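Putative oxidoreductase molybdopterin-binding subunit (Sulfolobus tokodaii, PDB 4ZOH) probably serves as the molybdenum-cofactor-binding subunit of an oxidoreductase of the xanthine dehydrogenase and aldehyde oxidase family, holding a pterin cytosine dinucleotide beside the metal. Local coordinates at residues E621-F624 with Q630-T633; Q158-S163 with M615-L620; G255-L260 with T323-T328; E72-G77 with G284-D289; S217-H222 with N291-G296. One frame throughout, in Å; residues are numbered along the deposited sequence.

Interaction 1. Residues E621-F624 with Q630-T633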
# COMPACT_ATOMS: atom_id res chain seq x y z
N GLU A 621 -1.73 -15.19 35.97
CA GLU A 621 -2.83 -14.63 35.20
C GLU A 621 -4.21 -15.03 35.74
O GLU A 621 -4.34 -16.08 36.36
CB GLU A 621 -2.68 -15.13 33.77
CG GLU A 621 -1.62 -14.25 33.07
CD GLU A 621 -1.24 -14.76 31.70
OE1 GLU A 621 -2.09 -15.29 30.98
OE2 GLU A 621 -0.03 -14.70 31.34
N GLY A 622 -5.23 -14.20 35.46
CA GLY A 622 -6.65 -14.55 35.64
C GLY A 622 -7.58 -13.44 35.22
O GLY A 622 -7.37 -12.26 35.48
N ALA A 623 -8.64 -13.81 34.52
CA ALA A 623 -9.57 -12.75 34.11
C ALA A 623 -10.77 -12.84 35.09
O ALA A 623 -11.53 -13.81 35.05
CB ALA A 623 -9.95 -12.94 32.63
N PHE A 624 -10.92 -11.83 35.95
CA PHE A 624 -11.99 -11.75 36.88
C PHE A 624 -12.84 -10.47 36.73
O PHE A 624 -12.31 -9.40 36.41
CB PHE A 624 -11.45 -11.88 38.33
CG PHE A 624 -10.63 -13.14 38.56
CD1 PHE A 624 -11.24 -14.45 38.44
CD2 PHE A 624 -9.24 -13.06 38.85
CE1 PHE A 624 -10.47 -15.64 38.61
CE2 PHE A 624 -8.48 -14.24 39.02
CZ PHE A 624 -9.09 -15.52 38.88
N GLN A 630 -17.93 -5.95 35.29
CA GLN A 630 -16.75 -5.23 34.74
C GLN A 630 -15.50 -6.07 34.98
O GLN A 630 -15.19 -6.46 36.12
CB GLN A 630 -16.45 -3.88 35.42
CG GLN A 630 -17.61 -2.97 35.80
CD GLN A 630 -18.26 -2.36 34.61
OE1 GLN A 630 -19.08 -2.98 33.93
NE2 GLN A 630 -17.94 -1.11 34.37
N LEU A 631 -14.78 -6.31 33.90
CA LEU A 631 -13.49 -6.99 33.96
C LEU A 631 -12.54 -6.14 34.82
O LEU A 631 -12.39 -4.94 34.59
CB LEU A 631 -12.96 -7.19 32.54
CG LEU A 631 -11.55 -7.74 32.37
CD1 LEU A 631 -11.45 -9.14 33.05
CD2 LEU A 631 -11.21 -7.80 30.87
N LEU A 632 -11.96 -6.75 35.85
CA LEU A 632 -11.08 -6.03 36.82
C LEU A 632 -9.68 -5.81 36.24
O LEU A 632 -8.95 -4.95 36.69
CB LEU A 632 -10.96 -6.83 38.15
CG LEU A 632 -12.19 -6.77 39.06
CD1 LEU A 632 -12.11 -7.85 40.15
CD2 LEU A 632 -12.40 -5.40 39.73
N THR A 633 -9.31 -6.58 35.22
CA THR A 633 -7.92 -6.56 34.76
C THR A 633 -7.85 -6.15 33.28
O THR A 633 -7.93 -6.97 32.41
CB THR A 633 -7.20 -7.91 35.09
OG1 THR A 633 -7.87 -8.93 34.39
CG2 THR A 633 -7.31 -8.23 36.58
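With CG turned anti to its backbone N (chi1 173°), Leu631 swings CD1 back against Phe624 and Ala623, while Leu632, with CG beside its own N (chi1 -75°), sets CB and CG against Phe624 O. That carbonyl is where the two loop arms meet. Leu632 N donates to Phe624 O over 2.7 Å, and the bond is almost straight, 173° at the hydrogen. Around the same oxygen sit Leu631 CD1, 3.5 Å from Phe624 O, and Leu632 CB, so hydrocarbon from both leucines touches the acceptor. Leu631 CD1 also reaches Ala623 CB at 4.1 Å. Further along, Thr633 points OG1 at the first arm and stands 3.5 Å from Gly622 O, close enough to touch. The Phe624 ring leads away from this meeting and folds back over Gly622, whose C lies 3.9 Å above the ring plane near its rim. Ala623 pairs through its backbone with Arg159, and Phe624 packs on Gln158. The arrangement is that of an irregular loop that follows helix 600-619, lies against edge strand 149-161 of the five-stranded sheet, and has its two arms joined by the Leu632 to Phe624 backbone bond.

Interaction 2. Residues Q158-S163 with M615-L620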
# COMPACT_ATOMS: atom_id res chain seq x y z
N GLN A 158 -9.27 -21.28 35.69
CA GLN A 158 -9.88 -19.96 35.64
C GLN A 158 -9.85 -19.35 34.24
O GLN A 158 -9.10 -19.81 33.36
CB GLN A 158 -9.19 -19.00 36.63
CG GLN A 158 -7.86 -18.32 36.19
CD GLN A 158 -6.62 -19.23 36.05
OE1 GLN A 158 -6.68 -20.43 35.81
NE2 GLN A 158 -5.44 -18.60 36.16
N ARG A 159 -10.64 -18.30 34.03
CA ARG A 159 -10.58 -17.56 32.75
C ARG A 159 -9.19 -16.85 32.55
O ARG A 159 -8.72 -16.21 33.45
CB ARG A 159 -11.62 -16.49 32.80
CG ARG A 159 -12.03 -15.97 31.45
CD ARG A 159 -13.32 -15.12 31.64
NE ARG A 159 -13.98 -14.83 30.37
CZ ARG A 159 -14.69 -15.70 29.68
NH1 ARG A 159 -15.21 -15.33 28.49
NH2 ARG A 159 -14.87 -16.94 30.11
N VAL A 160 -8.63 -16.91 31.36
CA VAL A 160 -7.43 -16.09 31.08
C VAL A 160 -7.65 -15.33 29.77
O VAL A 160 -8.65 -15.57 29.09
CB VAL A 160 -6.16 -17.00 30.94
CG1 VAL A 160 -5.81 -17.69 32.28
CG2 VAL A 160 -6.40 -18.02 29.84
N ILE A 161 -6.70 -14.44 29.39
CA ILE A 161 -6.82 -13.67 28.19
C ILE A 161 -5.54 -13.82 27.34
O ILE A 161 -4.44 -13.55 27.83
CB ILE A 161 -7.05 -12.21 28.55
CG1 ILE A 161 -8.36 -12.10 29.39
CG2 ILE A 161 -7.17 -11.34 27.28
CD1 ILE A 161 -8.48 -10.73 30.11
N ALA A 162 -5.71 -14.26 26.09
CA ALA A 162 -4.65 -14.53 25.15
C ALA A 162 -3.55 -13.46 25.13
O ALA A 162 -2.36 -13.80 25.22
CB ALA A 162 -5.23 -14.80 23.79
N SER A 163 -3.95 -12.17 25.13
CA SER A 163 -3.03 -11.04 25.22
C SER A 163 -1.83 -11.11 24.22
O SER A 163 -0.70 -10.85 24.64
CB SER A 163 -2.50 -10.88 26.65
OG SER A 163 -3.50 -11.05 27.61
N MET A 615 2.69 -21.81 32.80
CA MET A 615 3.17 -21.42 34.15
C MET A 615 2.49 -20.15 34.62
O MET A 615 2.15 -19.98 35.81
CB MET A 615 4.69 -21.22 34.07
CG MET A 615 5.26 -20.49 35.28
SD MET A 615 7.04 -20.11 35.20
CE MET A 615 7.48 -21.40 34.04
N ALA A 616 2.35 -19.20 33.69
CA ALA A 616 1.74 -17.89 34.00
C ALA A 616 0.22 -18.09 34.43
O ALA A 616 -0.29 -17.35 35.30
CB ALA A 616 1.79 -17.00 32.76
N GLN A 617 -0.47 -19.03 33.77
CA GLN A 617 -1.87 -19.36 34.17
C GLN A 617 -1.90 -19.87 35.65
O GLN A 617 -2.71 -19.36 36.50
CB GLN A 617 -2.49 -20.43 33.23
CG GLN A 617 -3.96 -20.73 33.66
CD GLN A 617 -4.78 -21.67 32.82
OE1 GLN A 617 -4.32 -22.36 31.88
NE2 GLN A 617 -6.06 -21.73 33.19
N ALA A 618 -0.99 -20.82 35.96
CA ALA A 618 -0.81 -21.35 37.36
C ALA A 618 -0.47 -20.25 38.35
O ALA A 618 -1.08 -20.15 39.44
CB ALA A 618 0.28 -22.44 37.41
N LEU A 619 0.43 -19.36 37.95
CA LEU A 619 1.03 -18.45 38.95
C LEU A 619 0.66 -16.99 38.85
O LEU A 619 0.87 -16.27 39.81
CB LEU A 619 2.58 -18.55 38.95
CG LEU A 619 3.23 -19.91 39.13
CD1 LEU A 619 4.77 -19.73 38.98
CD2 LEU A 619 2.77 -20.50 40.51
N LEU A 620 0.20 -16.52 37.69
CA LEU A 620 0.07 -15.04 37.55
C LEU A 620 -1.29 -14.60 37.07
O LEU A 620 -1.88 -13.72 37.67
CB LEU A 620 1.14 -14.45 36.60
CG LEU A 620 2.64 -14.47 37.01
CD1 LEU A 620 3.55 -14.36 35.79
CD2 LEU A 620 2.89 -13.31 37.94
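Gln617 reaches out from helix 600-619 toward Gln158 and Val160 on strand 149-161. From CB its chain runs extended, CG anti to the backbone N (chi1 -179°). CG rests 3.8 Å from Val160 CG1, the two side chains crossing at about a right angle, and also lies against the Gln158 amide. CD is within touch of that same Val160 methyl. At the tip NE2 gives a hydrogen to Gln158 OE1 over 3.0 Å, coming from above the carbonyl plane, and a stronger bond to Asn157 OD1; OE1 receives Arg256 NE. Gln158 slides past in the opposite direction, the two amide planes 41° apart, and its NE2 donates to Gln617 O at 2.9 Å and to Glu621 O. Gln617 O lies in the last turn of the helix, where Glu621 N probably bonds to Ala616 O. Cutting Gln158 back to an alanine is likely to leave Gln617 O and Glu621 O short of a donor and Gln617 NE2 short of one of its two acceptors. All three residues are buried; the two amides are satisfied by each other and by Asn157, Arg256 and Glu621, and directional bonds as well as packing tie the sheet edge to the helix end.

Interaction 3. Residues G255-L260 with T323-T328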
# COMPACT_ATOMS: atom_id res chain seq x y z
N GLY A 255 -10.27 -17.10 27.38
CA GLY A 255 -10.30 -18.55 27.15
C GLY A 255 -10.33 -19.30 28.46
O GLY A 255 -10.37 -18.67 29.51
N ARG A 256 -10.28 -20.63 28.39
CA ARG A 256 -10.29 -21.50 29.61
C ARG A 256 -11.67 -21.41 30.34
O ARG A 256 -12.66 -21.74 29.71
CB ARG A 256 -9.10 -21.21 30.57
CG ARG A 256 -7.74 -21.42 29.90
CD ARG A 256 -7.30 -22.86 29.60
NE ARG A 256 -5.83 -22.86 29.33
CZ ARG A 256 -5.26 -22.83 28.11
NH1 ARG A 256 -5.99 -22.91 26.99
NH2 ARG A 256 -3.92 -22.84 27.99
N ASP A 257 -11.69 -21.07 31.62
CA ASP A 257 -12.87 -20.78 32.41
C ASP A 257 -13.80 -22.03 32.44
O ASP A 257 -14.91 -21.99 31.88
CB ASP A 257 -13.62 -19.51 31.85
CG ASP A 257 -14.45 -18.85 32.90
OD1 ASP A 257 -14.45 -19.43 34.00
OD2 ASP A 257 -15.09 -17.76 32.73
N LYS A 258 -13.29 -23.13 33.01
CA LYS A 258 -14.01 -24.39 33.23
C LYS A 258 -13.82 -24.94 34.65
O LYS A 258 -12.75 -24.83 35.22
CB LYS A 258 -13.64 -25.45 32.19
CG LYS A 258 -13.76 -24.94 30.79
CD LYS A 258 -13.30 -25.95 29.80
CE LYS A 258 -13.67 -25.45 28.41
NZ LYS A 258 -12.90 -24.17 28.17
N LYS A 259 -14.88 -25.53 35.20
CA LYS A 259 -14.97 -26.05 36.58
C LYS A 259 -15.27 -27.54 36.54
O LYS A 259 -16.23 -27.97 35.84
CB LYS A 259 -16.13 -25.34 37.30
CG LYS A 259 -16.07 -25.38 38.83
CD LYS A 259 -17.34 -24.87 39.49
CE LYS A 259 -17.09 -23.52 40.07
NZ LYS A 259 -18.19 -23.26 41.02
N LEU A 260 -14.50 -28.35 37.27
CA LEU A 260 -14.85 -29.79 37.42
C LEU A 260 -15.21 -30.14 38.86
O LEU A 260 -14.36 -29.95 39.77
CB LEU A 260 -13.75 -30.72 36.91
CG LEU A 260 -14.13 -32.18 36.92
CD1 LEU A 260 -15.15 -32.48 35.83
CD2 LEU A 260 -12.86 -33.00 36.68
N THR A 323 -23.03 -16.63 29.86
CA THR A 323 -23.15 -15.69 30.95
C THR A 323 -22.98 -14.31 30.29
O THR A 323 -22.52 -14.24 29.16
CB THR A 323 -22.06 -15.92 32.11
OG1 THR A 323 -20.72 -15.75 31.59
CG2 THR A 323 -22.16 -17.31 32.74
N ASN A 324 -23.27 -13.23 31.01
CA ASN A 324 -23.15 -11.86 30.50
C ASN A 324 -21.74 -11.31 30.47
O ASN A 324 -21.49 -10.24 31.04
CB ASN A 324 -24.09 -10.90 31.23
CG ASN A 324 -25.55 -11.19 30.92
OD1 ASN A 324 -26.24 -11.81 31.73
ND2 ASN A 324 -26.00 -10.81 29.69
N ILE A 325 -20.81 -12.05 29.79
CA ILE A 325 -19.43 -11.57 29.61
C ILE A 325 -18.98 -11.85 28.22
O ILE A 325 -19.63 -12.64 27.40
CB ILE A 325 -18.42 -12.20 30.64
CG1 ILE A 325 -18.31 -13.71 30.40
CG2 ILE A 325 -18.82 -11.86 32.07
CD1 ILE A 325 -17.34 -14.40 31.35
N THR A 326 -17.88 -11.19 27.92
CA THR A 326 -17.19 -11.37 26.64
C THR A 326 -17.31 -12.83 26.16
O THR A 326 -16.91 -13.76 26.87
CB THR A 326 -15.67 -11.04 26.83
OG1 THR A 326 -15.56 -9.79 27.49
CG2 THR A 326 -15.05 -10.93 25.50
N PRO A 327 -17.79 -13.07 24.93
CA PRO A 327 -17.79 -14.48 24.56
C PRO A 327 -16.39 -15.18 24.61
O PRO A 327 -15.40 -14.62 24.15
CB PRO A 327 -18.28 -14.44 23.10
CG PRO A 327 -19.05 -13.16 23.00
CD PRO A 327 -18.18 -12.24 23.78
N THR A 328 -16.35 -16.44 25.04
CA THR A 328 -15.14 -17.20 25.29
C THR A 328 -14.67 -17.77 23.94
O THR A 328 -15.49 -18.12 23.12
CB THR A 328 -15.47 -18.36 26.27
OG1 THR A 328 -16.18 -17.82 27.41
CG2 THR A 328 -14.10 -19.12 26.73
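Strand 254-266 brings Gly255 alongside Thr328, their CA atoms 5.4 Å apart, and the backbone of the irregular chain 323-328 comes this close only at its end, by Thr328. Thr328 makes the closest touch with a methyl: CG2, anti to the backbone N (chi1 -50° for OG1), sits 3.9 Å from Gly255 CA and 4.2 Å from Arg256 O. The same torsion sends OG1 the other way, where Asn282 O and Arg159 NH1 bind it, so the threonine divides neatly into an apolar half against the glycine and a polar half against its neighbours. The strand itself is distorted here. Asp257 and Lys258 both face Asn157 in a G1 beta bulge, and Asp257 takes left-handed backbone angles (phi 61°, psi 62°); Arg256 before it also has positive phi. The bulge lies in the mixed sheet between strands 149-161 and 272-282, and Asp257 within it points toward Ile325. Their contact is light, Asp257 OD2 4.3 Å from Ile325 CD1; the carboxylate forms a salt bridge with Arg159 NH2. Ile325 also packs on Arg159 and Phe625. Just ahead of it Asn324 centres an inverse gamma turn, with a weak bond from Ile325 N to Thr323 O. On the strand, Lys258 runs extended and bends at its last torsion, NZ donating to Arg256 O at 2.9 Å from above the carbonyl plane, and its charge meets Glu294 and Glu338. Arg256 heads away from 323-328 to Arg332 O and Gln617 OE1, its side chain about 8 Å from the bound molybdenum.

Interaction 4. Residues E72-G77 with G284-D289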
# COMPACT_ATOMS: atom_id res chain seq x y z
N GLU A 72 -30.32 -4.94 22.05
CA GLU A 72 -29.97 -5.54 23.33
C GLU A 72 -28.48 -5.97 23.36
O GLU A 72 -28.06 -6.85 22.58
CB GLU A 72 -30.89 -6.72 23.61
CG GLU A 72 -30.88 -7.24 25.08
CD GLU A 72 -31.77 -8.48 25.23
OE1 GLU A 72 -32.76 -8.61 24.47
OE2 GLU A 72 -31.48 -9.36 26.09
N THR A 73 -27.74 -5.35 24.28
CA THR A 73 -26.36 -5.70 24.53
C THR A 73 -26.23 -6.70 25.69
O THR A 73 -26.84 -6.48 26.75
CB THR A 73 -25.49 -4.47 24.78
OG1 THR A 73 -24.13 -4.91 24.98
CG2 THR A 73 -25.94 -3.67 25.97
N THR A 74 -25.39 -7.73 25.49
CA THR A 74 -25.17 -8.84 26.38
C THR A 74 -23.82 -9.00 27.13
O THR A 74 -23.63 -10.05 27.77
CB THR A 74 -25.47 -10.14 25.70
OG1 THR A 74 -24.78 -10.19 24.45
CG2 THR A 74 -27.00 -10.28 25.42
N TYR A 75 -22.93 -7.99 27.08
CA TYR A 75 -21.65 -8.01 27.85
C TYR A 75 -21.00 -6.67 27.78
O TYR A 75 -21.06 -6.01 26.73
CB TYR A 75 -20.67 -9.13 27.35
CG TYR A 75 -20.25 -9.12 25.90
CD1 TYR A 75 -19.00 -8.58 25.52
CD2 TYR A 75 -21.09 -9.60 24.88
CE1 TYR A 75 -18.59 -8.57 24.19
CE2 TYR A 75 -20.69 -9.58 23.55
CZ TYR A 75 -19.41 -9.07 23.21
OH TYR A 75 -18.97 -9.07 21.89
N VAL A 76 -20.43 -6.23 28.90
CA VAL A 76 -19.48 -5.11 28.89
C VAL A 76 -18.39 -5.42 27.83
O VAL A 76 -17.89 -6.58 27.73
CB VAL A 76 -18.88 -4.92 30.25
CG1 VAL A 76 -17.97 -3.67 30.33
CG2 VAL A 76 -20.01 -4.84 31.26
N GLY A 77 -18.16 -4.43 26.96
CA GLY A 77 -17.20 -4.54 25.86
C GLY A 77 -17.84 -4.86 24.52
O GLY A 77 -17.13 -4.85 23.48
N GLY A 284 -19.53 -17.39 28.07
CA GLY A 284 -19.85 -15.95 28.05
C GLY A 284 -21.03 -15.70 27.05
O GLY A 284 -21.81 -16.60 26.80
N ALA A 285 -21.14 -14.51 26.46
CA ALA A 285 -22.36 -14.09 25.68
C ALA A 285 -22.60 -14.85 24.39
O ALA A 285 -21.67 -15.46 23.81
CB ALA A 285 -22.38 -12.57 25.46
N PRO A 286 -23.88 -14.92 23.94
CA PRO A 286 -24.05 -15.71 22.73
C PRO A 286 -23.54 -14.97 21.44
O PRO A 286 -24.30 -14.33 20.81
CB PRO A 286 -25.58 -15.94 22.65
CG PRO A 286 -26.18 -14.91 23.59
CD PRO A 286 -25.14 -14.41 24.52
N TYR A 287 -22.27 -15.09 21.07
CA TYR A 287 -21.83 -14.64 19.77
C TYR A 287 -21.61 -15.91 19.02
O TYR A 287 -20.81 -16.72 19.45
CB TYR A 287 -20.59 -13.73 19.90
CG TYR A 287 -19.90 -13.38 18.57
CD1 TYR A 287 -20.63 -12.83 17.50
CD2 TYR A 287 -18.48 -13.53 18.41
CE1 TYR A 287 -20.02 -12.46 16.31
CE2 TYR A 287 -17.85 -13.18 17.22
CZ TYR A 287 -18.62 -12.64 16.17
OH TYR A 287 -18.09 -12.26 14.98
N PRO A 288 -22.32 -16.13 17.91
CA PRO A 288 -22.19 -17.44 17.31
C PRO A 288 -20.75 -17.91 16.94
O PRO A 288 -20.42 -19.11 17.14
CB PRO A 288 -23.09 -17.35 16.04
CG PRO A 288 -24.16 -16.36 16.48
CD PRO A 288 -23.33 -15.31 17.19
N ASP A 289 -19.92 -17.03 16.35
CA ASP A 289 -18.51 -17.46 15.93
C ASP A 289 -17.70 -17.96 17.11
O ASP A 289 -17.10 -19.01 17.04
CB ASP A 289 -17.77 -16.35 15.20
CG ASP A 289 -18.53 -15.87 14.01
OD1 ASP A 289 -18.07 -16.12 12.86
OD2 ASP A 289 -19.61 -15.24 14.25
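Ala285 presses its methyl into the corner between Thr74 and Tyr75, and this is the tight part of the contact. Ala285 CB lies 3.3 Å from Tyr75 CD2, a short distance for two carbons, and 3.9 Å from Tyr75 CE2. Thr74 closes the corner with OG1, 3.5 Å from Ala285 CB. Tyr75 gets its ring there by placing CG between the backbone N and the carbonyl carbon (chi1 58°), which carries the ring toward 284-289; Thr74 uses the same kind of rotamer for its hydroxyl. All three residues are buried, and Pro327 packs on Tyr75 as well. The corner joins two parts of the protein: 72-77 lies within the a/b hammerhead region and begins with the short strand 72-73, whereas 284-289 lies within the molybdopterin-binding region and leads into helix 288-304. Pro286 is the centre of an inverse gamma turn, closed by a weak bond from Tyr287 N to Ala285 O. Packing eases here: Pro286 is partly exposed, and its CD is 4.2 Å from Thr74 OG1. Beyond it Tyr287 stands at the N-cap position of the helix, its ring leading away from 72-77 with Asp289 N over the centre of one face and its hydroxyl bonded to Ala221 O. Pro288, the first residue of the helix, lies exposed to solvent. Thr74 O takes a hydrogen from Asn324 ND2.

Interaction 5. Residues S217-H222 with N291-G296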
# COMPACT_ATOMS: atom_id res chain seq x y z
N SER A 217 -6.83 -16.45 19.77
CA SER A 217 -7.69 -15.29 19.79
C SER A 217 -8.12 -14.70 18.42
O SER A 217 -9.00 -13.83 18.45
CB SER A 217 -7.09 -14.20 20.66
OG SER A 217 -6.10 -13.51 19.95
N LYS A 218 -7.51 -15.14 17.29
CA LYS A 218 -7.73 -14.55 15.96
C LYS A 218 -8.21 -15.62 14.93
O LYS A 218 -8.16 -15.43 13.70
CB LYS A 218 -6.48 -13.77 15.46
CG LYS A 218 -6.14 -12.53 16.32
CD LYS A 218 -4.74 -11.92 16.03
CE LYS A 218 -4.40 -10.85 17.04
NZ LYS A 218 -3.09 -10.17 16.67
N ILE A 219 -8.62 -16.78 15.45
CA ILE A 219 -9.27 -17.77 14.57
C ILE A 219 -10.61 -17.23 14.02
O ILE A 219 -10.81 -17.18 12.80
CB ILE A 219 -9.57 -19.09 15.31
CG1 ILE A 219 -8.26 -19.70 15.85
CG2 ILE A 219 -10.33 -20.05 14.36
CD1 ILE A 219 -8.53 -21.01 16.65
N ILE A 220 -11.48 -16.80 14.94
CA ILE A 220 -12.81 -16.39 14.55
C ILE A 220 -12.74 -15.02 13.87
O ILE A 220 -11.73 -14.28 14.04
CB ILE A 220 -13.74 -16.31 15.81
CG1 ILE A 220 -13.35 -15.18 16.79
CG2 ILE A 220 -13.78 -17.68 16.47
CD1 ILE A 220 -14.36 -15.00 17.92
N ALA A 221 -13.77 -14.70 13.10
CA ALA A 221 -14.00 -13.29 12.70
C ALA A 221 -14.70 -12.65 13.85
O ALA A 221 -15.72 -13.17 14.32
CB ALA A 221 -14.86 -13.20 11.43
N HIS A 222 -14.19 -11.53 14.28
CA HIS A 222 -14.74 -10.82 15.32
C HIS A 222 -15.88 -9.89 14.90
O HIS A 222 -15.92 -9.48 13.76
CB HIS A 222 -13.63 -9.99 15.94
CG HIS A 222 -12.70 -10.83 16.75
ND1 HIS A 222 -12.86 -10.99 18.10
CD2 HIS A 222 -11.67 -11.62 16.39
CE1 HIS A 222 -11.93 -11.80 18.57
NE2 HIS A 222 -11.20 -12.21 17.55
N ASN A 291 -19.04 -18.91 20.14
CA ASN A 291 -19.73 -20.07 20.79
C ASN A 291 -19.39 -21.32 20.13
O ASN A 291 -19.10 -22.31 20.79
CB ASN A 291 -21.24 -19.91 20.80
CG ASN A 291 -21.65 -18.68 21.55
OD1 ASN A 291 -22.74 -18.22 21.37
ND2 ASN A 291 -20.78 -18.12 22.42
N ASP A 292 -19.41 -21.30 18.82
CA ASP A 292 -19.11 -22.48 18.08
C ASP A 292 -17.60 -22.96 18.32
O ASP A 292 -17.34 -24.16 18.37
CB ASP A 292 -19.35 -22.15 16.60
CG ASP A 292 -18.92 -23.28 15.67
OD1 ASP A 292 -19.38 -24.46 15.80
OD2 ASP A 292 -18.08 -22.99 14.78
N ASP A 293 -16.66 -22.01 18.36
CA ASP A 293 -15.21 -22.25 18.61
C ASP A 293 -15.05 -22.91 19.96
O ASP A 293 -14.60 -24.04 20.06
CB ASP A 293 -14.52 -20.86 18.64
CG ASP A 293 -13.00 -20.94 18.87
OD1 ASP A 293 -12.43 -22.01 18.60
OD2 ASP A 293 -12.43 -19.92 19.32
N GLU A 294 -15.52 -22.23 21.00
CA GLU A 294 -15.41 -22.69 22.35
C GLU A 294 -16.19 -23.94 22.72
O GLU A 294 -15.70 -24.79 23.49
CB GLU A 294 -15.75 -21.61 23.36
CG GLU A 294 -15.48 -22.11 24.78
CD GLU A 294 -13.99 -22.47 25.07
OE1 GLU A 294 -13.11 -22.30 24.20
OE2 GLU A 294 -13.74 -22.94 26.17
N SER A 295 -17.42 -24.07 22.20
CA SER A 295 -18.15 -25.30 22.44
C SER A 295 -17.41 -26.57 21.90
O SER A 295 -17.46 -27.63 22.55
CB SER A 295 -19.58 -25.18 21.88
OG SER A 295 -20.11 -26.44 21.51
N GLY A 296 -16.78 -26.50 20.72
CA GLY A 296 -15.94 -27.64 20.27
C GLY A 296 -14.83 -27.94 21.31
O GLY A 296 -14.45 -29.12 21.54
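The loop that leads into helix 223-235 rests Ile220 and Ile219 on Asp293 of helix 288-304, close to the molybdenum site: the Ile219 side chain comes within about 5 Å of the metal. Ile220 does most of the touching. Its CG2 meets Asp293 broadside, 3.9 Å from OD2 and equally 3.9 Å from CB, and the two side chains cross at about a right angle. Asp293 reaches out with CG anti to its backbone N (chi1 -179°), which brings the carboxylate to the loop. Ile219 adds a looser touch, its CD1 4.5 Å from Asp293 OD1. The other branch of Ile220 serves the loop itself: CG1 lies 3.7 Å above one face of the His222 ring, toward the rim. That ring is held by His222 NE2, which donates to Ser217 O at 2.9 Å, in the carbonyl plane and nearly in the plane of the ring; Gln329 NE2 binds the same oxygen. Between loop and helix, then, the meeting is van der Waals, methyl against carboxylate, and the isoleucines offer the acid no polar mate. OD1 is hydrogen-bonded outside the two segments, as is OD2, which accepts from Ser330 N, so the carboxylate's polar needs are met by partners other than the loop it touches.

Interaction 2 and interaction 3 share one sheet through neighbouring strands 149-161 and 254-266. Interaction 1 continues from interaction 2, Arg159 O probably accepting a hydrogen bond from Ala623 N at 2.6 Å. Interaction 3 meets interaction 4 where Ile325 O probably accepts one from Ala285 N, and meets interaction 5 through Lys258 and Glu294. Interactions 4 and 5 both use helix 288-304, their centres 13 Å apart, and interactions 2 and 5 touch at Ala162 CB and Ser217 CB, 3.7 Å apart. The Ile219 side chain of interaction 5 is about 5 Å from the molybdenum, against about 8 Å for Arg256 of interaction 3 and about 12 Å for Val160 of interaction 2.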